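Local structure of putative O-acetylhomoserine (Thiol)-lyase (Campylobacter jejuni, 4OC9) at residues S155-A160 / A395-A400; A86-A91 / I179-V184; K302-L307 / V316-L321; D227-N232 / P256-R261; G66-N71 / G285-A290. The protein probably uses pyridoxal 5'-phosphate to replace the acetoxy group of O-acetylhomoserine with a sulfide or thiol group, releasing acetate. All blocks are in the same frame, centred on the assembly; numbering follows the deposited sequence.

In the fold
The centre of contact 2 lies about 4 Å from that of the chain, and this contact holds Asp181, whose carboxylate sits beside the pyridine nitrogen of the cofactor on the lysine at position 206. On one side it meets contact 4, where Ala91 CA is 4.2 Å from Phe258 CZ. Contact 1, with its centre about 19 Å from that of contact 2, touches contact 3 through Ile159 CG2 and Pro319 CG, 3.4 Å apart; these two lie around the five-stranded sheet. Contacts 3 and 5 both use helix 276-309, their centres about 28 Å apart. Contacts 3 and 4 stand on opposite sides of the chain's centre, about 42 Å apart between centres.

Contact 1: S155-A160 / A395-A400; sequences SNPQIA and AGITKA
A cis-proline turn meets a Schellman-capped helix end here, with Pro157 and Gln158 on one side and Ala395 to Ile397 on the other. Gly396, with positive phi, is the C-prime residue of the Schellman motif: the backbone N atoms of Gly396 and Ile397 both reach back to carbonyls in the last turn of helix 389-394. The apolar half of the contact is a single touch. Pro157 CG meets the terminal methyl CD1 of Ile397 at 3.8 Å, and the two side chains cross at about a right angle. Ile397 carries CG1 beside its backbone N (chi1 -60°) and is extended from there, which brings CD1 to the proline ring. The polar half is less simple. Gln158 lies extended along the helix end, and its OE1 comes within 2.9 Å of Ala395 O; two acceptors this close form no bond, and the nearby ammonium of Lys107, a hydrogen-bond donor to OE1, would probably ease the repulsion. The turn is firmly tied within itself. The cis peptide before Pro157 bends the chain back, Ile159 N bonds to Ser155 O at 2.8 Å, and Ser155 receives a second grip when its OG accepts from Ala160 N at 2.6 Å. Beyond the contact, Thr398 OG1 forms an ST turn with Ala400 N and also bonds Glu346. The turn follows strand 146-152, whose Glu152 accepts from Asn156 N; Pro157 also packs on Arg403 of strand 401-405, and Ile159 on Ser344 of strand 342-346.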
# COMPACT_ATOMS: atom_id res chain seq x y z
N SER D 155 -18.03 27.66 -0.39
CA SER D 155 -17.53 27.59 1.00
C SER D 155 -18.02 26.49 1.91
O SER D 155 -19.12 26.01 1.75
CB SER D 155 -17.75 28.90 1.76
OG SER D 155 -19.11 29.12 2.04
N ASN D 156 -17.16 26.18 2.87
CA ASN D 156 -17.37 25.17 3.88
C ASN D 156 -17.45 25.82 5.26
O ASN D 156 -16.45 26.27 5.77
CB ASN D 156 -16.21 24.19 3.79
CG ASN D 156 -16.31 23.04 4.78
OD1 ASN D 156 -17.02 23.12 5.77
ND2 ASN D 156 -15.51 22.01 4.57
N PRO D 157 -18.58 25.68 5.96
CA PRO D 157 -19.83 24.98 5.73
C PRO D 157 -21.02 25.78 5.28
O PRO D 157 -22.13 25.21 5.24
CB PRO D 157 -20.18 24.52 7.14
CG PRO D 157 -19.86 25.74 7.92
CD PRO D 157 -18.63 26.35 7.26
N GLN D 158 -20.84 27.07 5.01
CA GLN D 158 -22.01 27.88 4.57
C GLN D 158 -22.50 27.61 3.14
O GLN D 158 -23.62 27.90 2.82
CB GLN D 158 -21.98 29.39 4.82
CG GLN D 158 -23.40 29.92 4.76
CD GLN D 158 -23.48 31.42 4.81
OE1 GLN D 158 -22.48 32.09 5.06
NE2 GLN D 158 -24.67 31.96 4.58
N ILE D 159 -21.66 27.02 2.31
CA ILE D 159 -22.00 26.74 0.92
C ILE D 159 -22.19 28.12 0.26
O ILE D 159 -23.11 28.37 -0.48
CB ILE D 159 -23.24 25.86 0.74
CG1 ILE D 159 -23.17 24.55 1.55
CG2 ILE D 159 -23.39 25.43 -0.70
CD1 ILE D 159 -23.38 24.72 3.02
N ALA D 160 -21.29 29.05 0.60
CA ALA D 160 -21.36 30.38 0.04
C ALA D 160 -20.55 30.42 -1.25
O ALA D 160 -19.39 30.01 -1.29
CB ALA D 160 -20.80 31.38 1.01
N ALA D 395 -19.73 34.16 9.55
CA ALA D 395 -19.65 33.01 8.64
C ALA D 395 -21.04 32.38 8.48
O ALA D 395 -21.25 31.49 7.64
CB ALA D 395 -18.67 31.97 9.17
N GLY D 396 -21.97 32.83 9.33
CA GLY D 396 -23.35 32.36 9.33
C GLY D 396 -23.55 31.00 9.96
O GLY D 396 -24.13 30.16 9.32
N ILE D 397 -23.07 30.76 11.18
CA ILE D 397 -23.26 29.47 11.85
C ILE D 397 -23.95 29.72 13.19
O ILE D 397 -23.73 30.74 13.78
CB ILE D 397 -21.93 28.77 12.14
CG1 ILE D 397 -21.17 28.50 10.83
CG2 ILE D 397 -22.16 27.46 12.91
CD1 ILE D 397 -19.74 27.97 11.01
N THR D 398 -24.80 28.80 13.65
CA THR D 398 -25.48 28.96 14.91
C THR D 398 -25.36 27.69 15.75
O THR D 398 -24.83 26.71 15.31
CB THR D 398 -27.00 29.17 14.73
OG1 THR D 398 -27.63 27.95 14.34
CG2 THR D 398 -27.30 30.30 13.72
N LYS D 399 -25.92 27.71 16.94
CA LYS D 399 -25.90 26.54 17.80
C LYS D 399 -26.84 25.43 17.30
O LYS D 399 -26.78 24.28 17.78
CB LYS D 399 -26.27 26.90 19.26
CG LYS D 399 -25.15 27.52 20.11
CD LYS D 399 -25.53 28.04 21.49
CE LYS D 399 -26.24 27.06 22.42
NZ LYS D 399 -25.42 26.00 23.04
N ALA D 400 -27.74 25.78 16.38
CA ALA D 400 -28.69 24.82 15.83
C ALA D 400 -28.22 24.28 14.48
O ALA D 400 -28.84 23.39 13.92
CB ALA D 400 -30.05 25.50 15.68

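Contact 2: A86-A91 / I179-V184; sequences AACFYA and ICDNTV
The cofactor-facing end of strand 177-181 is packed against helix 84-93 through two pairs, Cys88 with Asp181 and Ala91 with Ile179. The methyl of Ala91 lies 3.9 Å from CD1 of Ile179, the end of a chain extended beyond CG1 (chi2 172°). Two residues further along the strand, OD2 of Asp181 lies 3.9 Å from Cys88 SG, a van der Waals approach and no hydrogen bond. With CG opposite the backbone N (chi1 -180°), the Asp181 carboxylate is carried off the strand to this place. Strand 177-181 is a central, parallel member of the seven-stranded sheet, and OD2 lies beside N1 of the pyridoxal-phosphate lysine at position 206, consistent with the aspartate that faces the pyridine nitrogen in fold type I enzymes. The other oxygen is held twice: OD1 accepts from Thr183 N at 3.1 Å, closing an Asx turn, and also from Thr183 OG1 at 2.6 Å, the hydroxyl approaching on the syn side, 22° out of the carboxylate plane. These two bonds fix the rotation of the carboxylate. Thr183 OG1 itself accepts from Ser203 N, while Phe150 of strand 146-152 touches both Cys88 and Ile179.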
# COMPACT_ATOMS: atom_id res chain seq x y z
N ALA D 86 -1.51 21.83 3.93
CA ALA D 86 -0.17 22.08 3.45
C ALA D 86 -0.23 22.84 2.14
O ALA D 86 0.58 23.72 1.90
CB ALA D 86 0.59 20.78 3.26
N ALA D 87 -1.20 22.50 1.29
CA ALA D 87 -1.38 23.19 0.01
C ALA D 87 -1.73 24.67 0.24
O ALA D 87 -1.22 25.56 -0.45
CB ALA D 87 -2.46 22.51 -0.82
N CYS D 88 -2.65 24.95 1.17
CA CYS D 88 -3.05 26.34 1.48
C CYS D 88 -1.83 27.10 2.04
O CYS D 88 -1.50 28.18 1.57
CB CYS D 88 -4.24 26.39 2.44
SG CYS D 88 -5.79 25.73 1.79
N PHE D 89 -1.12 26.47 2.98
CA PHE D 89 0.08 27.04 3.59
C PHE D 89 1.15 27.37 2.53
O PHE D 89 1.62 28.50 2.44
CB PHE D 89 0.55 26.13 4.71
CG PHE D 89 1.90 26.44 5.22
CD1 PHE D 89 2.20 27.67 5.74
CD2 PHE D 89 2.86 25.42 5.31
CE1 PHE D 89 3.46 27.94 6.24
CE2 PHE D 89 4.10 25.65 5.82
CZ PHE D 89 4.42 26.93 6.30
N TYR D 90 1.52 26.37 1.74
CA TYR D 90 2.50 26.54 0.66
C TYR D 90 2.12 27.61 -0.35
O TYR D 90 2.98 28.34 -0.82
CB TYR D 90 2.73 25.18 -0.02
CG TYR D 90 3.74 24.29 0.67
CD1 TYR D 90 3.88 24.30 2.05
CD2 TYR D 90 4.43 23.32 -0.04
CE1 TYR D 90 4.79 23.49 2.68
CE2 TYR D 90 5.33 22.48 0.58
CZ TYR D 90 5.50 22.56 1.95
OH TYR D 90 6.38 21.73 2.59
N ALA D 91 0.84 27.72 -0.67
CA ALA D 91 0.39 28.73 -1.65
C ALA D 91 0.57 30.16 -1.10
O ALA D 91 1.05 31.04 -1.80
CB ALA D 91 -1.04 28.49 -2.05
N ILE D 179 -5.94 33.31 -5.11
CA ILE D 179 -5.94 31.88 -4.75
C ILE D 179 -7.34 31.37 -4.46
O ILE D 179 -8.01 31.88 -3.55
CB ILE D 179 -5.15 31.60 -3.46
CG1 ILE D 179 -3.70 32.03 -3.59
CG2 ILE D 179 -5.21 30.11 -3.16
CD1 ILE D 179 -2.92 31.95 -2.29
N CYS D 180 -7.80 30.38 -5.23
CA CYS D 180 -9.12 29.81 -5.03
C CYS D 180 -9.05 28.35 -4.58
O CYS D 180 -8.50 27.53 -5.26
CB CYS D 180 -9.93 29.86 -6.33
SG CYS D 180 -11.59 29.12 -6.22
N ASP D 181 -9.69 28.05 -3.45
CA ASP D 181 -9.78 26.72 -2.91
C ASP D 181 -11.05 26.15 -3.56
O ASP D 181 -12.18 26.51 -3.20
CB ASP D 181 -9.85 26.78 -1.40
CG ASP D 181 -9.95 25.41 -0.74
OD1 ASP D 181 -10.60 24.50 -1.31
OD2 ASP D 181 -9.40 25.27 0.37
N ASN D 182 -10.86 25.25 -4.52
CA ASN D 182 -12.00 24.67 -5.28
C ASN D 182 -12.32 23.25 -4.84
O ASN D 182 -12.91 22.46 -5.60
CB ASN D 182 -11.59 24.67 -6.77
CG ASN D 182 -12.76 24.53 -7.71
OD1 ASN D 182 -13.81 25.07 -7.45
ND2 ASN D 182 -12.56 23.88 -8.85
N THR D 183 -11.97 22.92 -3.60
CA THR D 183 -12.19 21.58 -3.05
C THR D 183 -13.58 21.02 -3.14
O THR D 183 -13.81 19.92 -3.67
CB THR D 183 -11.85 21.56 -1.56
OG1 THR D 183 -10.45 21.90 -1.36
CG2 THR D 183 -12.12 20.20 -1.00
N VAL D 184 -14.56 21.77 -2.65
CA VAL D 184 -15.91 21.30 -2.66
C VAL D 184 -16.59 21.19 -4.04
O VAL D 184 -17.30 20.21 -4.34
CB VAL D 184 -16.78 22.20 -1.78
CG1 VAL D 184 -18.22 21.65 -1.74
CG2 VAL D 184 -16.21 22.24 -0.38

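Contact 3: K302-L307 / V316-L321; sequences KVANFL and VNYPTL
Ala304 and Leu307 form the tight part of this contact, where one face of helix 276-309 closes over the end of strand 315-317 and the turn that follows. The methyl of Ala304 approaches the Tyr318 side chain obliquely, 3.9 Å from CD2. One helical turn on, CB of Leu307 meets CG2 of Val316 at 3.7 Å; with chi1 at 179° Val316 places CG1 opposite its backbone N and CG2 beside it, so that CG2 faces Leu307 while CG1 faces Ala304. CD of Pro319 lies 3.4 Å above one face of the Tyr318 ring, displaced toward its rim, and the tyrosine hydroxyl bonds Ser340 O. Leu343 of the neighbouring strand 342-346 touches Ala304, Leu307 and Tyr318 alike. The other edge is wetter, with exposed Asn305. Asn305 and Leu321 lie alongside, pointing opposite ways, with OD1 3.4 Å from CD2, and a water spans from Asn305 OD1 to Thr320 OG1, 2.8 Å from each. That water donates to OD1. A type I turn from Tyr318 to Leu321 presents both Thr320 and Leu321 at this rim. No direct hydrogen bond joins the two segments, so helix and turn are held by apolar fit inside and by a single water bridge outside.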
# COMPACT_ATOMS: atom_id res chain seq x y z
N LYS D 302 -31.87 16.04 -3.47
CA LYS D 302 -33.06 15.38 -2.93
C LYS D 302 -33.16 15.52 -1.43
O LYS D 302 -34.24 15.81 -0.90
CB LYS D 302 -33.08 13.97 -3.30
CG LYS D 302 -33.22 13.77 -4.79
CD LYS D 302 -33.08 12.31 -5.16
CE LYS D 302 -33.18 12.11 -6.65
NZ LYS D 302 -32.92 10.68 -6.96
N VAL D 303 -32.03 15.40 -0.75
CA VAL D 303 -31.99 15.56 0.69
C VAL D 303 -32.32 17.03 1.01
O VAL D 303 -33.07 17.33 1.95
CB VAL D 303 -30.61 15.19 1.29
CG1 VAL D 303 -30.49 15.57 2.75
CG2 VAL D 303 -30.34 13.71 1.10
N ALA D 304 -31.78 17.96 0.24
CA ALA D 304 -32.05 19.37 0.48
C ALA D 304 -33.54 19.69 0.34
O ALA D 304 -34.11 20.36 1.20
CB ALA D 304 -31.24 20.22 -0.49
N ASN D 305 -34.15 19.20 -0.72
CA ASN D 305 -35.59 19.42 -0.94
C ASN D 305 -36.43 18.85 0.20
O ASN D 305 -37.43 19.43 0.61
CB ASN D 305 -36.04 18.85 -2.30
CG ASN D 305 -35.45 19.60 -3.47
OD1 ASN D 305 -35.06 20.76 -3.34
ND2 ASN D 305 -35.43 18.96 -4.63
N PHE D 306 -36.04 17.66 0.67
CA PHE D 306 -36.73 17.00 1.78
C PHE D 306 -36.62 17.82 3.04
O PHE D 306 -37.60 18.04 3.72
CB PHE D 306 -36.16 15.60 2.01
CG PHE D 306 -36.49 15.04 3.37
CD1 PHE D 306 -37.71 14.47 3.64
CD2 PHE D 306 -35.56 15.08 4.35
CE1 PHE D 306 -37.99 13.97 4.89
CE2 PHE D 306 -35.82 14.58 5.61
CZ PHE D 306 -37.04 14.04 5.88
N LEU D 307 -35.40 18.23 3.38
CA LEU D 307 -35.22 19.02 4.57
C LEU D 307 -35.99 20.35 4.47
O LEU D 307 -36.59 20.82 5.44
CB LEU D 307 -33.73 19.34 4.78
CG LEU D 307 -32.79 18.17 5.12
CD1 LEU D 307 -31.33 18.56 5.06
CD2 LEU D 307 -33.15 17.59 6.48
N VAL D 316 -32.47 25.77 5.32
CA VAL D 316 -31.58 24.92 4.59
C VAL D 316 -30.68 25.71 3.69
O VAL D 316 -31.13 26.53 2.93
CB VAL D 316 -32.35 23.92 3.69
CG1 VAL D 316 -31.38 23.03 2.90
CG2 VAL D 316 -33.27 23.04 4.53
N ASN D 317 -29.39 25.37 3.71
CA ASN D 317 -28.40 26.04 2.86
C ASN D 317 -27.88 25.16 1.76
O ASN D 317 -27.05 24.28 2.01
CB ASN D 317 -27.17 26.44 3.59
CG ASN D 317 -27.31 27.66 4.39
OD1 ASN D 317 -28.19 28.50 4.18
ND2 ASN D 317 -26.33 27.87 5.22
N TYR D 318 -28.40 25.34 0.55
CA TYR D 318 -27.94 24.55 -0.60
C TYR D 318 -28.28 25.40 -1.84
O TYR D 318 -29.39 25.84 -2.00
CB TYR D 318 -28.50 23.12 -0.59
CG TYR D 318 -27.84 22.22 -1.58
CD1 TYR D 318 -26.59 21.69 -1.33
CD2 TYR D 318 -28.49 21.83 -2.73
CE1 TYR D 318 -25.98 20.85 -2.23
CE2 TYR D 318 -27.89 20.99 -3.65
CZ TYR D 318 -26.62 20.50 -3.39
OH TYR D 318 -26.03 19.65 -4.33
N PRO D 319 -27.31 25.62 -2.71
CA PRO D 319 -27.49 26.48 -3.88
C PRO D 319 -28.56 26.16 -4.91
O PRO D 319 -28.98 27.06 -5.61
CB PRO D 319 -26.10 26.44 -4.54
CG PRO D 319 -25.18 25.84 -3.54
CD PRO D 319 -26.04 24.88 -2.78
N THR D 320 -29.01 24.91 -5.00
CA THR D 320 -30.02 24.57 -5.97
C THR D 320 -31.39 25.09 -5.52
O THR D 320 -32.32 25.16 -6.33
CB THR D 320 -30.13 23.06 -6.20
OG1 THR D 320 -30.57 22.42 -5.00
CG2 THR D 320 -28.84 22.50 -6.66
N LEU D 321 -31.54 25.42 -4.23
CA LEU D 321 -32.82 25.93 -3.74
C LEU D 321 -33.00 27.36 -4.26
O LEU D 321 -32.20 28.24 -3.96
CB LEU D 321 -32.86 25.87 -2.21
CG LEU D 321 -32.84 24.49 -1.57
CD1 LEU D 321 -32.74 24.56 -0.05
CD2 LEU D 321 -34.06 23.71 -1.97
O HOH W 1 -33.32 22.15 -5.02

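Contact 4: D227-N232 / P256-R261; sequences DLLKNN and PIFSIR
Leu229 overlaps Ile257 lengthwise, the two side chains running past each other in opposite directions, with CB of Leu229 4.1 Å from CD1 of Ile257. The far methyl of the leucine, CD1, goes on to meet CB of Phe258 at 3.9 Å, lying near the plane of the aromatic ring at its edge. Ile257 has chi1 at 71°, which sets CG1 in the crowded position between backbone N and carbonyl carbon and points the extended branch at the end of helix 225-229. Its CD1 therefore also touches Lys230, 4.0 Å from CG. The lysine runs out fully extended across Ile257, using its methylenes for the contact and its NZ for a bond to Leu253 O. Leu229 to Asn232 form a type II turn as the chain leaves the short helix. Asn232 ND2 reaches back over it to Leu228 O at 2.8 Å, with the oxygen close to the amide plane, and ND2 also gives a bond to Lys175 O. Ile257, first residue of helix 257-270, has its backbone N bonded to Asn226 OD1, so a residue of helix 225-229 ties the start of the second helix. Val177 of strand 177-181 packs on Leu229, and Glu221 touches Phe258, placing the contact beside the seven-stranded sheet. Between the two segments no polar bond forms: they are joined by aliphatic surface alone, while the polar ends of Lys230 and Asn232 are bonded away from the interface.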
# COMPACT_ATOMS: atom_id res chain seq x y z
N ASP D 227 3.62 35.82 -16.37
CA ASP D 227 3.29 37.20 -16.80
C ASP D 227 2.99 38.09 -15.59
O ASP D 227 3.39 39.24 -15.54
CB ASP D 227 2.08 37.21 -17.74
CG ASP D 227 2.32 36.44 -19.02
OD1 ASP D 227 3.45 35.97 -19.24
OD2 ASP D 227 1.38 36.28 -19.84
N LEU D 228 2.27 37.54 -14.62
CA LEU D 228 1.91 38.29 -13.40
C LEU D 228 2.99 38.36 -12.33
O LEU D 228 3.05 39.31 -11.55
CB LEU D 228 0.65 37.65 -12.78
CG LEU D 228 0.09 38.23 -11.47
CD1 LEU D 228 -0.25 39.72 -11.62
CD2 LEU D 228 -1.15 37.47 -11.04
N LEU D 229 3.84 37.34 -12.26
CA LEU D 229 4.92 37.30 -11.25
C LEU D 229 6.20 37.96 -11.70
O LEU D 229 6.86 38.64 -10.90
CB LEU D 229 5.20 35.86 -10.81
CG LEU D 229 4.08 35.15 -10.04
CD1 LEU D 229 4.42 33.70 -9.77
CD2 LEU D 229 3.78 35.88 -8.73
N LYS D 230 6.58 37.74 -12.95
CA LYS D 230 7.80 38.34 -13.47
C LYS D 230 7.65 39.85 -13.62
O LYS D 230 6.63 40.34 -14.08
CB LYS D 230 8.20 37.71 -14.81
CG LYS D 230 8.75 36.29 -14.71
CD LYS D 230 9.10 35.78 -16.09
CE LYS D 230 9.74 34.42 -16.04
NZ LYS D 230 10.00 33.81 -17.37
N ASN D 231 8.70 40.58 -13.25
CA ASN D 231 8.73 42.04 -13.34
C ASN D 231 7.56 42.70 -12.63
O ASN D 231 6.98 43.64 -13.13
CB ASN D 231 8.75 42.48 -14.80
CG ASN D 231 9.94 41.92 -15.55
OD1 ASN D 231 11.01 41.70 -14.98
ND2 ASN D 231 9.77 41.74 -16.85
N ASN D 232 7.24 42.20 -11.45
CA ASN D 232 6.16 42.74 -10.66
C ASN D 232 6.78 43.04 -9.31
O ASN D 232 7.20 42.14 -8.58
CB ASN D 232 5.00 41.75 -10.60
CG ASN D 232 3.83 42.23 -9.75
OD1 ASN D 232 3.98 43.08 -8.89
ND2 ASN D 232 2.68 41.62 -9.95
N PRO D 256 7.14 27.26 -15.20
CA PRO D 256 6.15 27.82 -14.27
C PRO D 256 6.91 28.09 -12.98
O PRO D 256 7.08 27.19 -12.15
CB PRO D 256 5.12 26.70 -14.12
CG PRO D 256 5.84 25.46 -14.52
CD PRO D 256 6.83 25.87 -15.56
N ILE D 257 7.34 29.33 -12.80
CA ILE D 257 8.14 29.69 -11.63
C ILE D 257 7.45 29.57 -10.28
O ILE D 257 8.11 29.36 -9.27
CB ILE D 257 8.81 31.07 -11.79
CG1 ILE D 257 7.81 32.21 -11.72
CG2 ILE D 257 9.62 31.10 -13.08
CD1 ILE D 257 8.46 33.58 -11.83
N PHE D 258 6.12 29.69 -10.26
CA PHE D 258 5.38 29.57 -8.99
C PHE D 258 5.56 28.13 -8.49
O PHE D 258 5.93 27.90 -7.33
CB PHE D 258 3.91 29.91 -9.17
CG PHE D 258 3.08 29.72 -7.93
CD1 PHE D 258 2.55 28.45 -7.61
CD2 PHE D 258 2.78 30.78 -7.11
CE1 PHE D 258 1.75 28.28 -6.49
CE2 PHE D 258 1.98 30.61 -5.97
CZ PHE D 258 1.47 29.35 -5.67
N SER D 259 5.31 27.18 -9.38
CA SER D 259 5.43 25.76 -9.05
C SER D 259 6.90 25.40 -8.76
O SER D 259 7.18 24.61 -7.85
CB SER D 259 4.86 24.89 -10.17
OG SER D 259 3.46 25.12 -10.31
N ILE D 260 7.82 25.97 -9.53
CA ILE D 260 9.24 25.70 -9.32
C ILE D 260 9.65 26.09 -7.93
O ILE D 260 10.35 25.35 -7.26
CB ILE D 260 10.13 26.43 -10.34
CG1 ILE D 260 9.96 25.84 -11.74
CG2 ILE D 260 11.60 26.33 -9.96
CD1 ILE D 260 10.28 24.35 -11.90
N ARG D 261 9.20 27.25 -7.46
CA ARG D 261 9.59 27.66 -6.14
C ARG D 261 9.00 26.71 -5.10
O ARG D 261 9.65 26.35 -4.14
CB ARG D 261 9.31 29.16 -5.86
CG ARG D 261 10.09 29.60 -4.62
CD ARG D 261 10.31 31.11 -4.40
NE ARG D 261 9.29 31.80 -3.67
CZ ARG D 261 9.39 32.25 -2.41
NH1 ARG D 261 10.50 32.19 -1.68
NH2 ARG D 261 8.33 32.85 -1.92

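Contact 5: G66-N71 / G285-A290; sequences GQRLAN and GLETLA
With chi1 at -179° and chi2 at 58°, Leu286 swings both methyls toward helix 60-73, and Leu69 brings CD2 to meet them. CD2 of Leu286 touches both CB of Arg68, at 3.9 Å, and CD2 of Leu69, at 4.1 Å, while the leucine side chains cross obliquely. The two short helical segments run nearly parallel, at 20° and 11.5 Å between axes, a wide spacing that these long side chains bridge. Arg68 runs extended from CG to NE, outward from its helix, and its NH1 ends 4.3 Å from Glu287 OE2, which lies at the edge of the guanidinium near its plane. This is beyond a salt bridge, though the opposite charges probably attract. Each partner is bonded to another group: Arg68 NE gives a hydrogen bond to Gly13 O, whereas Glu287 turns to the third subunit, forming a salt bridge through OE2 with Lys373 of that subunit and hydrogen bonds through OE1 with its Ser372 and Gln211. The contact thus places helix 60-73 next to the interface with the third subunit. Behind it, Leu69 packs on Ala218 and Ile220 of strand 217-221, and Leu11 of the N-terminal loop touches Glu287.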
# COMPACT_ATOMS: atom_id res chain seq x y z
N GLY D 66 -0.29 15.32 -10.39
CA GLY D 66 -0.17 16.78 -10.52
C GLY D 66 -0.56 17.29 -11.88
O GLY D 66 -1.39 18.22 -12.00
N GLN D 67 -0.02 16.66 -12.92
CA GLN D 67 -0.30 17.09 -14.27
C GLN D 67 -1.76 16.84 -14.66
O GLN D 67 -2.39 17.67 -15.31
CB GLN D 67 0.69 16.46 -15.25
CG GLN D 67 0.62 17.10 -16.63
CD GLN D 67 1.03 18.56 -16.58
OE1 GLN D 67 2.13 18.91 -16.09
NE2 GLN D 67 0.18 19.42 -17.11
N ARG D 68 -2.30 15.70 -14.28
CA ARG D 68 -3.69 15.43 -14.60
C ARG D 68 -4.60 16.42 -13.89
O ARG D 68 -5.58 16.87 -14.47
CB ARG D 68 -4.14 14.01 -14.30
CG ARG D 68 -3.56 12.96 -15.24
CD ARG D 68 -4.15 11.60 -14.95
NE ARG D 68 -3.53 10.58 -15.80
CZ ARG D 68 -3.75 9.28 -15.67
NH1 ARG D 68 -4.52 8.82 -14.71
NH2 ARG D 68 -3.13 8.43 -16.48
N LEU D 69 -4.33 16.70 -12.62
CA LEU D 69 -5.17 17.67 -11.90
C LEU D 69 -5.11 19.02 -12.62
O LEU D 69 -6.12 19.72 -12.71
CB LEU D 69 -4.74 17.84 -10.45
CG LEU D 69 -5.10 16.73 -9.46
CD1 LEU D 69 -4.29 16.85 -8.20
CD2 LEU D 69 -6.58 16.79 -9.18
N ALA D 70 -3.93 19.37 -13.13
CA ALA D 70 -3.78 20.61 -13.87
C ALA D 70 -4.58 20.55 -15.18
O ALA D 70 -5.20 21.52 -15.58
CB ALA D 70 -2.31 20.90 -14.18
N ASN D 71 -4.52 19.42 -15.84
CA ASN D 71 -5.24 19.22 -17.09
C ASN D 71 -6.74 19.32 -16.91
O ASN D 71 -7.39 19.99 -17.70
CB ASN D 71 -4.88 17.88 -17.74
CG ASN D 71 -3.44 17.84 -18.18
OD1 ASN D 71 -2.74 18.83 -18.08
ND2 ASN D 71 -2.97 16.69 -18.61
N GLY D 285 -8.91 7.93 -7.54
CA GLY D 285 -10.11 8.65 -7.21
C GLY D 285 -10.39 9.66 -8.28
O GLY D 285 -11.55 9.86 -8.65
N LEU D 286 -9.33 10.27 -8.80
CA LEU D 286 -9.51 11.26 -9.84
C LEU D 286 -10.21 10.66 -11.05
O LEU D 286 -11.04 11.29 -11.68
CB LEU D 286 -8.18 11.89 -10.24
CG LEU D 286 -8.30 12.98 -11.32
CD1 LEU D 286 -9.22 14.09 -10.87
CD2 LEU D 286 -6.91 13.54 -11.62
N GLU D 287 -9.83 9.45 -11.38
CA GLU D 287 -10.44 8.74 -12.52
C GLU D 287 -11.96 8.65 -12.48
O GLU D 287 -12.61 8.74 -13.50
CB GLU D 287 -9.90 7.30 -12.68
CG GLU D 287 -8.43 7.12 -13.10
CD GLU D 287 -8.11 5.68 -13.51
OE1 GLU D 287 -8.95 4.80 -13.24
OE2 GLU D 287 -7.01 5.41 -14.08
N THR D 288 -12.51 8.44 -11.30
CA THR D 288 -13.94 8.29 -11.13
C THR D 288 -14.70 9.46 -10.58
O THR D 288 -15.89 9.38 -10.35
CB THR D 288 -14.19 7.14 -10.11
OG1 THR D 288 -13.59 7.48 -8.86
CG2 THR D 288 -13.59 5.78 -10.58
N LEU D 289 -14.01 10.55 -10.29
CA LEU D 289 -14.66 11.71 -9.71
C LEU D 289 -15.82 12.23 -10.54
O LEU D 289 -16.84 12.63 -9.98
CB LEU D 289 -13.62 12.81 -9.47
CG LEU D 289 -14.11 14.11 -8.88
CD1 LEU D 289 -14.89 13.92 -7.59
CD2 LEU D 289 -12.94 15.04 -8.64
N ALA D 290 -15.68 12.23 -11.85
CA ALA D 290 -16.76 12.75 -12.69
C ALA D 290 -18.07 12.03 -12.48
O ALA D 290 -19.12 12.66 -12.38
CB ALA D 290 -16.37 12.72 -14.16